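Local structure of alpha-L-rhamnosidase (Aspergillus terreus, 6GSZ) at residues S3-A8 with S26-G31; T522-W527 with T575-D580; I342-P347 with D377-S382. The protein probably hydrolyses terminal non-reducing alpha-L-rhamnose residues in alpha-L-rhamnosides, and binds calcium ions. All blocks are in the same frame, centred on the assembly; numbering follows the deposited sequence.

Interaction 1. Residues S3-A8 with S26-G31. With CA (calcium ion), chain T.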
loop_
_atom_site.group_PDB
_atom_site.type_symbol
_atom_site.label_atom_id
_atom_site.label_comp_id
_atom_site.label_asym_id
_atom_site.label_seq_id
_atom_site.Cartn_x
_atom_site.Cartn_y
_atom_site.Cartn_z
ATOM N N SER A 3 8.109 14.119 -25.239
ATOM C CA SER A 3 6.829 13.489 -25.522
ATOM C C SER A 3 6.023 13.311 -24.236
ATOM O O SER A 3 6.568 13.407 -23.116
ATOM C CB SER A 3 6.985 12.151 -26.213
ATOM O OG SER A 3 7.591 11.194 -25.362
ATOM N N ILE A 4 4.751 12.980 -24.420
ATOM C CA ILE A 4 3.886 12.583 -23.300
ATOM C C ILE A 4 3.904 11.053 -23.187
ATOM O O ILE A 4 3.583 10.366 -24.155
ATOM C CB ILE A 4 2.454 13.130 -23.464
ATOM C CG1 ILE A 4 2.453 14.653 -23.273
ATOM C CG2 ILE A 4 1.501 12.443 -22.494
ATOM C CD1 ILE A 4 1.154 15.334 -23.637
ATOM N N SER A 5 4.299 10.563 -22.006
ATOM C CA SER A 5 4.472 9.140 -21.768
ATOM C C SER A 5 3.231 8.481 -21.172
ATOM O O SER A 5 3.130 7.271 -21.269
ATOM C CB SER A 5 5.644 8.864 -20.884
ATOM O OG SER A 5 5.541 9.570 -19.671
ATOM N N GLN A 6 2.357 9.246 -20.508
ATOM C CA GLN A 6 1.242 8.656 -19.755
ATOM C C GLN A 6 0.193 9.746 -19.661
ATOM O O GLN A 6 0.544 10.890 -19.396
ATOM C CB GLN A 6 1.660 8.271 -18.314
ATOM C CG GLN A 6 0.510 7.717 -17.464
ATOM C CD GLN A 6 0.747 7.547 -15.976
ATOM O OE1 GLN A 6 0.805 6.421 -15.471
ATOM N NE2 GLN A 6 0.823 8.650 -15.241
ATOM N N VAL A 7 -1.053 9.392 -19.924
ATOM C CA VAL A 7 -2.212 10.220 -19.677
ATOM C C VAL A 7 -3.095 9.437 -18.713
ATOM O O VAL A 7 -3.438 8.262 -19.014
ATOM C CB VAL A 7 -2.982 10.578 -20.961
ATOM C CG1 VAL A 7 -4.222 11.361 -20.622
ATOM C CG2 VAL A 7 -2.101 11.393 -21.898
ATOM N N ALA A 8 -3.429 10.050 -17.562
ATOM C CA ALA A 8 -4.156 9.357 -16.547
ATOM C C ALA A 8 -5.250 10.235 -15.936
ATOM O O ALA A 8 -5.162 11.482 -15.912
ATOM C CB ALA A 8 -3.216 8.852 -15.508
ATOM N N SER A 26 -4.067 14.200 -16.035
ATOM C CA SER A 26 -2.633 14.428 -15.827
ATOM C C SER A 26 -1.833 13.791 -16.961
ATOM O O SER A 26 -2.243 12.772 -17.496
ATOM C CB SER A 26 -2.143 13.840 -14.522
ATOM O OG SER A 26 -2.878 14.301 -13.409
ATOM N N TRP A 27 -0.698 14.385 -17.308
ATOM C CA TRP A 27 0.187 13.751 -18.254
ATOM C C TRP A 27 1.610 13.843 -17.746
ATOM O O TRP A 27 2.053 14.915 -17.328
ATOM C CB TRP A 27 0.030 14.350 -19.659
ATOM C CG TRP A 27 -0.012 15.853 -19.707
ATOM C CD1 TRP A 27 0.994 16.728 -20.029
ATOM C CD2 TRP A 27 -1.195 16.640 -19.571
ATOM N NE1 TRP A 27 0.496 17.995 -20.026
ATOM C CE2 TRP A 27 -0.830 17.990 -19.768
ATOM C CE3 TRP A 27 -2.539 16.324 -19.294
ATOM C CZ2 TRP A 27 -1.758 19.009 -19.685
ATOM C CZ3 TRP A 27 -3.464 17.336 -19.215
ATOM C CH2 TRP A 27 -3.071 18.676 -19.409
ATOM N N ARG A 28 2.349 12.768 -17.900
ATOM C CA ARG A 28 3.758 12.731 -17.591
ATOM C C ARG A 28 4.575 12.896 -18.882
ATOM O O ARG A 28 4.168 12.450 -19.938
ATOM C CB ARG A 28 3.959 11.398 -16.878
ATOM C CG ARG A 28 5.284 11.243 -16.167
ATOM C CD ARG A 28 5.172 9.959 -15.370
ATOM N NE ARG A 28 4.699 10.201 -14.013
ATOM C CZ ARG A 28 4.217 9.285 -13.195
ATOM N NH1 ARG A 28 4.298 9.497 -11.890
ATOM N NH2 ARG A 28 3.652 8.188 -13.673
ATOM N N PHE A 29 5.741 13.530 -18.764
ATOM C CA PHE A 29 6.616 13.798 -19.873
ATOM C C PHE A 29 7.798 12.837 -19.889
ATOM O O PHE A 29 8.253 12.339 -18.828
ATOM C CB PHE A 29 7.157 15.219 -19.756
ATOM C CG PHE A 29 6.117 16.304 -19.801
ATOM C CD1 PHE A 29 5.535 16.700 -21.001
ATOM C CD2 PHE A 29 5.692 16.911 -18.630
ATOM C CE1 PHE A 29 4.616 17.733 -21.036
ATOM C CE2 PHE A 29 4.723 17.898 -18.666
ATOM C CZ PHE A 29 4.209 18.330 -19.867
ATOM N N ASP A 30 8.327 12.625 -21.094
ATOM C CA ASP A 30 9.597 11.909 -21.306
ATOM C C ASP A 30 10.445 12.785 -22.236
ATOM O O ASP A 30 9.953 13.374 -23.151
ATOM C CB ASP A 30 9.341 10.499 -21.851
ATOM C CG ASP A 30 10.531 9.568 -21.960
ATOM O OD1 ASP A 30 11.660 9.907 -21.499
ATOM O OD2 ASP A 30 10.312 8.485 -22.502
ATOM N N GLY A 31 11.745 12.823 -22.011
ATOM C CA GLY A 31 12.607 13.579 -22.883
ATOM C C GLY A 31 13.669 14.321 -22.104
ATOM O O GLY A 31 13.536 14.550 -20.961
HETATM CA CA CA T . 13.547 9.323 -20.254
HETATM O O HOH W 1 10.471 11.308 -25.741
HETATM O O HOH W 2 7.612 9.668 -17.902
HETATM O O HOH W 3 -4.951 12.656 -13.274
HETATM O O HOH W 4 14.295 11.411 -20.725
HETATM O O HOH W 5 12.269 9.457 -18.785
HETATM O O HOH W 6 14.752 9.227 -17.966
#
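Ile4 lies against Trp27 where strand 3-8 runs antiparallel to strand 26-30. Ile4 CB is nearest to the carbonyl oxygen Arg28 O, at 4.0 Å. Ile4 CG2 then touches Trp27 CB at 3.7 Å. The other branch, CG1, stands beside the backbone N and passes Trp27 CD1. Ile4 CD1 ends 3.9 Å from Trp27 CD1, at a slant to the indole. Trp27 CG sits between its own backbone N and carbonyl carbon (chi1 46°), which sets CG and CD1 beside Ile4 while the rest of the indole leads off. Trp27 NE1 bonds to Gln38 outside the two strands. Val7 lies on the same side of the pair as Ile4, Trp27 and Phe29.

The two strands form a small sheet of the N-terminal immunoglobulin-like domain. Its apolar side, with Ile4, Val7, Trp27 and Phe29, packs on strand 78-86 of the second sheet, as in a beta sandwich. The ladder has a beta bulge. Ser5 N donates to Arg28 O at 2.8 Å and Arg28 N to Gln6 O, and two residues thus stand opposite one. Ser5 has a near-helical backbone (psi -23°), as in a classic bulge. The Arg28 side chain lies alongside Gln6, and its NH2 forms a salt bridge with Glu427 outside the strands. Beyond the bulge, Ala8 and Ser26 exchange two backbone bonds. At the other end, Ser3 and Asp30 do the same.

Waters bridge the two strands beside the backbone ladder. One gives a hydrogen bond to Phe29 O and is also bonded to Ser5 OG. Another bridges Ala8 O and Ser26 OG, and Ser26 OG also bonds to Leu64 N. Asp30 CB is 4.0 Å from Ser3 OG. Asp30 OD1 binds a calcium ion at 2.3 Å, whose other ligands here are waters.

Interaction 2. Residues T522-W527 with T575-D580. With BGC (beta-D-glucopyranose), chain B.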
loop_
_atom_site.group_PDB
_atom_site.type_symbol
_atom_site.label_atom_id
_atom_site.label_comp_id
_atom_site.label_asym_id
_atom_site.label_seq_id
_atom_site.Cartn_x
_atom_site.Cartn_y
_atom_site.Cartn_z
ATOM N N THR A 522 -9.485 3.694 23.242
ATOM C CA THR A 522 -9.332 5.095 23.606
ATOM C C THR A 522 -8.336 5.793 22.685
ATOM O O THR A 522 -7.484 5.148 22.077
ATOM C CB THR A 522 -8.967 5.222 25.093
ATOM O OG1 THR A 522 -7.774 4.504 25.381
ATOM C CG2 THR A 522 -10.104 4.723 25.962
ATOM N N PRO A 523 -8.435 7.132 22.522
ATOM C CA PRO A 523 -7.590 7.841 21.547
ATOM C C PRO A 523 -6.095 7.761 21.894
ATOM O O PRO A 523 -5.708 7.932 23.053
ATOM C CB PRO A 523 -8.075 9.289 21.670
ATOM C CG PRO A 523 -9.473 9.184 22.266
ATOM C CD PRO A 523 -9.406 8.007 23.191
ATOM N N THR A 524 -5.250 7.545 20.869
ATOM C CA THR A 524 -3.792 7.441 21.078
ATOM C C THR A 524 -3.047 8.371 20.109
ATOM O O THR A 524 -3.454 8.594 18.968
ATOM C CB THR A 524 -3.286 6.005 20.900
ATOM O OG1 THR A 524 -3.554 5.501 19.579
ATOM C CG2 THR A 524 -3.894 5.107 21.948
ATOM N N SER A 525 -1.885 8.821 20.578
ATOM C CA SER A 525 -0.943 9.570 19.743
ATOM C C SER A 525 -0.298 8.613 18.742
ATOM O O SER A 525 -0.278 7.398 18.980
ATOM C CB SER A 525 0.122 10.207 20.587
ATOM O OG SER A 525 0.989 9.231 21.118
ATOM N N ILE A 526 0.143 9.154 17.607
ATOM C CA ILE A 526 0.882 8.480 16.510
ATOM C C ILE A 526 -0.085 7.638 15.663
ATOM O O ILE A 526 -0.167 7.843 14.479
ATOM C CB ILE A 526 2.109 7.677 16.984
ATOM C CG1 ILE A 526 3.000 8.510 17.923
ATOM C CG2 ILE A 526 2.882 7.164 15.773
ATOM C CD1 ILE A 526 4.076 7.709 18.580
ATOM N N TRP A 527 -0.725 6.659 16.308
ATOM C CA TRP A 527 -1.791 5.833 15.724
ATOM C C TRP A 527 -2.969 6.748 15.378
ATOM O O TRP A 527 -3.254 6.905 14.195
ATOM C CB TRP A 527 -2.137 4.716 16.721
ATOM C CG TRP A 527 -1.198 3.550 16.618
ATOM C CD1 TRP A 527 -1.476 2.333 16.065
ATOM C CD2 TRP A 527 0.176 3.459 17.054
ATOM N NE1 TRP A 527 -0.380 1.524 16.107
ATOM C CE2 TRP A 527 0.660 2.194 16.689
ATOM C CE3 TRP A 527 1.064 4.332 17.699
ATOM C CZ2 TRP A 527 1.960 1.765 16.955
ATOM C CZ3 TRP A 527 2.358 3.915 17.947
ATOM C CH2 TRP A 527 2.805 2.646 17.589
ATOM N N THR A 575 -4.433 8.287 29.976
ATOM C CA THR A 575 -4.777 7.556 28.773
ATOM C C THR A 575 -3.761 6.457 28.431
ATOM O O THR A 575 -2.577 6.591 28.574
ATOM C CB THR A 575 -4.864 8.491 27.568
ATOM O OG1 THR A 575 -3.697 9.308 27.436
ATOM C CG2 THR A 575 -6.083 9.384 27.633
ATOM N N PHE A 576 -4.287 5.319 27.958
ATOM C CA PHE A 576 -3.482 4.329 27.293
ATOM C C PHE A 576 -2.731 4.984 26.127
ATOM O O PHE A 576 -3.350 5.742 25.330
ATOM C CB PHE A 576 -4.371 3.178 26.809
ATOM C CG PHE A 576 -3.591 2.212 25.960
ATOM C CD1 PHE A 576 -2.711 1.316 26.539
ATOM C CD2 PHE A 576 -3.612 2.307 24.586
ATOM C CE1 PHE A 576 -1.927 0.482 25.760
ATOM C CE2 PHE A 576 -2.821 1.482 23.805
ATOM C CZ PHE A 576 -1.966 0.581 24.385
ATOM N N GLN A 577 -1.472 4.579 25.949
ATOM C CA GLN A 577 -0.695 5.024 24.812
ATOM C C GLN A 577 0.233 3.899 24.311
ATOM O O GLN A 577 0.832 3.166 25.121
ATOM C CB GLN A 577 0.144 6.262 25.124
ATOM C CG GLN A 577 -0.660 7.494 25.495
ATOM C CD GLN A 577 -1.477 8.071 24.359
ATOM O OE1 GLN A 577 -1.197 7.819 23.175
ATOM N NE2 GLN A 577 -2.452 8.909 24.730
ATOM N N TRP A 578 0.302 3.728 22.978
ATOM C CA TRP A 578 1.318 2.905 22.324
ATOM C C TRP A 578 2.701 3.570 22.393
ATOM O O TRP A 578 3.728 2.929 22.746
ATOM C CB TRP A 578 0.956 2.657 20.846
ATOM C CG TRP A 578 -0.387 2.027 20.608
ATOM C CD1 TRP A 578 -1.522 2.624 20.124
ATOM C CD2 TRP A 578 -0.740 0.662 20.882
ATOM N NE1 TRP A 578 -2.553 1.721 20.108
ATOM C CE2 TRP A 578 -2.088 0.518 20.522
ATOM C CE3 TRP A 578 -0.040 -0.441 21.366
ATOM C CZ2 TRP A 578 -2.753 -0.701 20.639
ATOM C CZ3 TRP A 578 -0.700 -1.642 21.491
ATOM C CH2 TRP A 578 -2.033 -1.766 21.119
ATOM N N ALA A 579 2.716 4.867 22.056
ATOM C CA ALA A 579 3.922 5.746 22.102
ATOM C C ALA A 579 5.102 5.039 21.423
ATOM O O ALA A 579 4.968 4.600 20.278
ATOM C CB ALA A 579 4.191 6.213 23.513
ATOM N N ASP A 580 6.300 5.032 22.049
ATOM C CA ASP A 580 7.487 4.512 21.361
ATOM C C ASP A 580 7.555 2.989 21.442
ATOM O O ASP A 580 8.504 2.409 21.982
ATOM C CB ASP A 580 8.779 5.179 21.848
ATOM C CG ASP A 580 9.924 5.056 20.840
ATOM O OD1 ASP A 580 9.657 4.957 19.603
ATOM O OD2 ASP A 580 11.103 5.053 21.298
HETATM C C2 BGC B . 1.411 -3.190 14.778
HETATM C C3 BGC B . 1.484 -2.132 15.843
HETATM C C4 BGC B . 0.594 -2.305 17.054
HETATM C C5 BGC B . 0.823 -3.671 17.486
HETATM C C6 BGC B . -0.027 -3.835 18.731
HETATM C C1 BGC B . 1.492 -4.566 15.416
HETATM O O1 BGC B . 1.556 -5.534 14.387
HETATM O O2 BGC B . 2.615 -3.236 14.049
HETATM O O3 BGC B . 1.005 -1.015 15.312
HETATM O O4 BGC B . 0.767 -1.370 18.144
HETATM O O5 BGC B . 0.556 -4.706 16.485
HETATM O O6 BGC B . 0.034 -5.207 19.134
HETATM O O HOH W 7 -5.942 6.271 25.140
HETATM O O HOH W 8 -7.232 4.737 28.072
HETATM O O HOH W 9 0.226 6.195 21.446
#
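Thr524 and Gln577 bring two irregular loop segments to a CA-CA distance of 5.4 Å, with no helix or strand in either. Both belong to the six-hairpin glycosidase domain, an (alpha/alpha)6 barrel, and they help line its glucose-binding pocket. A bend at chi2 (-68°) turns the Gln577 amide to the other loop. Ser525 N gives Gln577 OE1 a bond of 2.9 Å in the carbonyl plane, on a lone pair. Gln577 NE2 donates to Thr575 OG1 of its own loop. The amide is thus held at both ends. One water donates to Gln577 OE1 and Ser525 O and accepts from Ala579 N. A second water donates to Pro523 O and Phe576 O and accepts from Thr522 OG1. Outside the pair, helix 598-619 covers Ile526 and Ala579.

The two tryptophans meet obliquely, their planes 35° apart. Trp578 CB sits over the six-membered ring of Trp527, 3.6 Å from its centroid, in a CH-pi contact. Trp578 CD1 lies over the same face of the indole, near Trp527 CG and CD2. Thr524 OG1 approaches the Trp578 ring at its edge, 3.6 Å from Trp578 CD1. Phe576 CE2 covers one face of the Trp578 ring. The glucose lies on the opposite face, with its O4 3.4 Å from Trp578 CE3. At the edge of the other indole, Trp527 NE1 donates to the glucose O3 at 3.0 Å, with an angle of 143° at the hydrogen.

Interaction 3. Residues I342-P347 with D377-S382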
loop_
_atom_site.group_PDB
_atom_site.type_symbol
_atom_site.label_atom_id
_atom_site.label_comp_id
_atom_site.label_asym_id
_atom_site.label_seq_id
_atom_site.Cartn_x
_atom_site.Cartn_y
_atom_site.Cartn_z
ATOM N N ILE A 342 1.127 -24.912 -8.469
ATOM C CA ILE A 342 1.674 -26.262 -8.616
ATOM C C ILE A 342 1.189 -26.825 -9.948
ATOM O O ILE A 342 0.118 -26.433 -10.436
ATOM C CB ILE A 342 1.294 -27.187 -7.434
ATOM C CG1 ILE A 342 -0.204 -27.517 -7.375
ATOM C CG2 ILE A 342 1.843 -26.607 -6.140
ATOM C CD1 ILE A 342 -0.621 -28.392 -6.211
ATOM N N ARG A 343 2.032 -27.694 -10.527
ATOM C CA ARG A 343 1.704 -28.459 -11.691
ATOM C C ARG A 343 2.148 -29.890 -11.409
ATOM O O ARG A 343 3.349 -30.149 -11.304
ATOM C CB ARG A 343 2.407 -27.869 -12.916
ATOM C CG ARG A 343 1.902 -26.481 -13.286
ATOM C CD ARG A 343 2.759 -25.658 -14.223
ATOM N NE ARG A 343 2.099 -24.417 -14.634
ATOM C CZ ARG A 343 2.590 -23.582 -15.551
ATOM N NH1 ARG A 343 3.823 -23.756 -15.997
ATOM N NH2 ARG A 343 1.848 -22.598 -16.031
ATOM N N VAL A 344 1.179 -30.790 -11.227
ATOM C CA VAL A 344 1.492 -32.036 -10.579
ATOM C C VAL A 344 0.504 -33.111 -11.031
ATOM O O VAL A 344 -0.663 -32.834 -11.234
ATOM C CB VAL A 344 1.453 -31.856 -9.048
ATOM C CG1 VAL A 344 0.074 -31.399 -8.562
ATOM C CG2 VAL A 344 1.908 -33.109 -8.313
ATOM N N LYS A 345 1.002 -34.350 -11.126
ATOM C CA LYS A 345 0.183 -35.538 -11.353
ATOM C C LYS A 345 0.414 -36.510 -10.192
ATOM O O LYS A 345 1.528 -36.712 -9.734
ATOM C CB LYS A 345 0.534 -36.229 -12.682
ATOM C CG LYS A 345 -0.156 -37.574 -12.867
ATOM C CD LYS A 345 -0.177 -38.076 -14.283
ATOM C CE LYS A 345 -1.179 -39.209 -14.430
ATOM N NZ LYS A 345 -0.941 -40.011 -15.644
ATOM N N GLY A 346 -0.644 -37.151 -9.726
ATOM C CA GLY A 346 -0.459 -38.114 -8.678
ATOM C C GLY A 346 -1.714 -38.929 -8.442
ATOM O O GLY A 346 -2.732 -38.701 -9.092
ATOM N N PRO A 347 -1.664 -39.878 -7.489
ATOM C CA PRO A 347 -2.780 -40.778 -7.243
ATOM C C PRO A 347 -4.075 -40.090 -6.778
ATOM O O PRO A 347 -4.070 -39.216 -5.896
ATOM C CB PRO A 347 -2.243 -41.677 -6.125
ATOM C CG PRO A 347 -0.748 -41.640 -6.308
ATOM C CD PRO A 347 -0.507 -40.180 -6.615
ATOM N N ASP A 377 -2.137 -25.120 3.184
ATOM C CA ASP A 377 -3.019 -25.503 2.103
ATOM C C ASP A 377 -2.947 -27.016 1.901
ATOM O O ASP A 377 -1.886 -27.617 2.069
ATOM C CB ASP A 377 -2.669 -24.766 0.824
ATOM C CG ASP A 377 -2.746 -23.255 0.958
ATOM O OD1 ASP A 377 -3.582 -22.749 1.791
ATOM O OD2 ASP A 377 -1.970 -22.598 0.236
ATOM N N HIS A 378 -4.087 -27.606 1.542
ATOM C CA HIS A 378 -4.183 -29.022 1.221
ATOM C C HIS A 378 -4.751 -29.159 -0.181
ATOM O O HIS A 378 -5.807 -28.566 -0.452
ATOM C CB HIS A 378 -5.097 -29.766 2.188
ATOM C CG HIS A 378 -4.578 -29.906 3.581
ATOM N ND1 HIS A 378 -4.710 -28.920 4.522
ATOM C CD2 HIS A 378 -3.958 -30.936 4.194
ATOM C CE1 HIS A 378 -4.214 -29.341 5.676
ATOM N NE2 HIS A 378 -3.739 -30.583 5.504
ATOM N N PHE A 379 -4.105 -29.980 -1.013
ATOM C CA PHE A 379 -4.591 -30.221 -2.347
ATOM C C PHE A 379 -4.740 -31.727 -2.531
ATOM O O PHE A 379 -3.745 -32.447 -2.461
ATOM C CB PHE A 379 -3.636 -29.650 -3.400
ATOM C CG PHE A 379 -4.040 -29.895 -4.823
ATOM C CD1 PHE A 379 -4.947 -29.065 -5.465
ATOM C CD2 PHE A 379 -3.564 -31.007 -5.495
ATOM C CE1 PHE A 379 -5.358 -29.315 -6.757
ATOM C CE2 PHE A 379 -3.950 -31.248 -6.794
ATOM C CZ PHE A 379 -4.860 -30.415 -7.421
ATOM N N THR A 380 -5.974 -32.162 -2.772
ATOM C CA THR A 380 -6.213 -33.593 -3.025
ATOM C C THR A 380 -6.260 -33.816 -4.542
ATOM O O THR A 380 -7.076 -33.191 -5.283
ATOM C CB THR A 380 -7.453 -34.125 -2.335
ATOM O OG1 THR A 380 -7.299 -33.921 -0.932
ATOM C CG2 THR A 380 -7.696 -35.594 -2.654
ATOM N N LEU A 381 -5.376 -34.716 -4.993
ATOM C CA LEU A 381 -5.165 -35.048 -6.406
ATOM C C LEU A 381 -6.338 -35.885 -6.939
ATOM O O LEU A 381 -7.037 -36.586 -6.176
ATOM C CB LEU A 381 -3.876 -35.866 -6.530
ATOM C CG LEU A 381 -2.601 -35.092 -6.212
ATOM C CD1 LEU A 381 -1.569 -35.983 -5.534
ATOM C CD2 LEU A 381 -2.044 -34.465 -7.469
ATOM N N SER A 382 -6.533 -35.840 -8.255
ATOM C CA SER A 382 -7.616 -36.573 -8.920
ATOM C C SER A 382 -7.102 -37.788 -9.708
ATOM O O SER A 382 -7.932 -38.609 -10.107
ATOM C CB SER A 382 -8.374 -35.686 -9.860
ATOM O OG SER A 382 -7.564 -35.376 -10.979
#
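Ile342 reaches Phe379 because its CG1 stands between the backbone N and the carbonyl carbon (chi1 68°) and the chain then runs straight on to CD1. Phe379 meets it with CG anti to its backbone N (chi1 178°). The two strands are not neighbours in one sheet. Strand 339-344 belongs to a four-stranded antiparallel sheet, and strand 376-380 to a larger mixed sheet. Their side chains meet between the layers of the concanavalin-like domain, a beta sandwich.

No hydrogen bond crosses between the two segments, and the contact is almost wholly apolar. Ile342 CD1 lies over one face of the Phe379 ring, 4.2 Å from the ring centroid and 22° off the ring normal. Ile342 CD1 sits toward the rim of the ring, 4.0 Å from Phe379 CG. Val344 CG1 approaches the same ring near CE2, but more loosely. The Trp389 ring, on strand 387-389, also meets Phe379, and it touches Ile342 too. Strand 387-389 is the neighbour of 339-344 in its sheet.

The backbones draw together toward the ends of the segments. Ile342 CA and Phe379 CA are 9.7 Å apart. Gly346 CA and Leu381 CA are 6.1 Å apart. Here the Leu381 side chain lies between the two segments. It crosses that of Val344 at about a right angle, with Leu381 CD2 3.9 Å from Val344 CG1. CD2 also lies near the plane of the Phe379 ring, at its edge, so one methyl touches both neighbours. Leu381 CD2 is 3.8 Å from Gly346 N. The other methyl, CD1, packs on the bare backbone of Gly346, which has no side chain in the way. Closer to the main chain, Leu381 CB comes to 3.4 Å from the carbonyl oxygen Pro347 O.

In the fold
Along the chain, interaction 1 comes first, interaction 3 second and interaction 2 last. They follow one another without overlap, each in its own domain. Interaction 1 is in the immunoglobulin-like domain, interaction 3 in the concanavalin-like domain and interaction 2 in the six-hairpin domain. They share no sheet or helix. Their centres are about 43 to 48 Å apart, and their nearest atoms about 27 to 29 Å, so none touches another. Interactions 1 and 2 lie on opposite sides of the chain's centre. Two contacts thus belong to all-beta accessory domains, while 522-527 with 575-580 borders the glucose pocket of the helical domain.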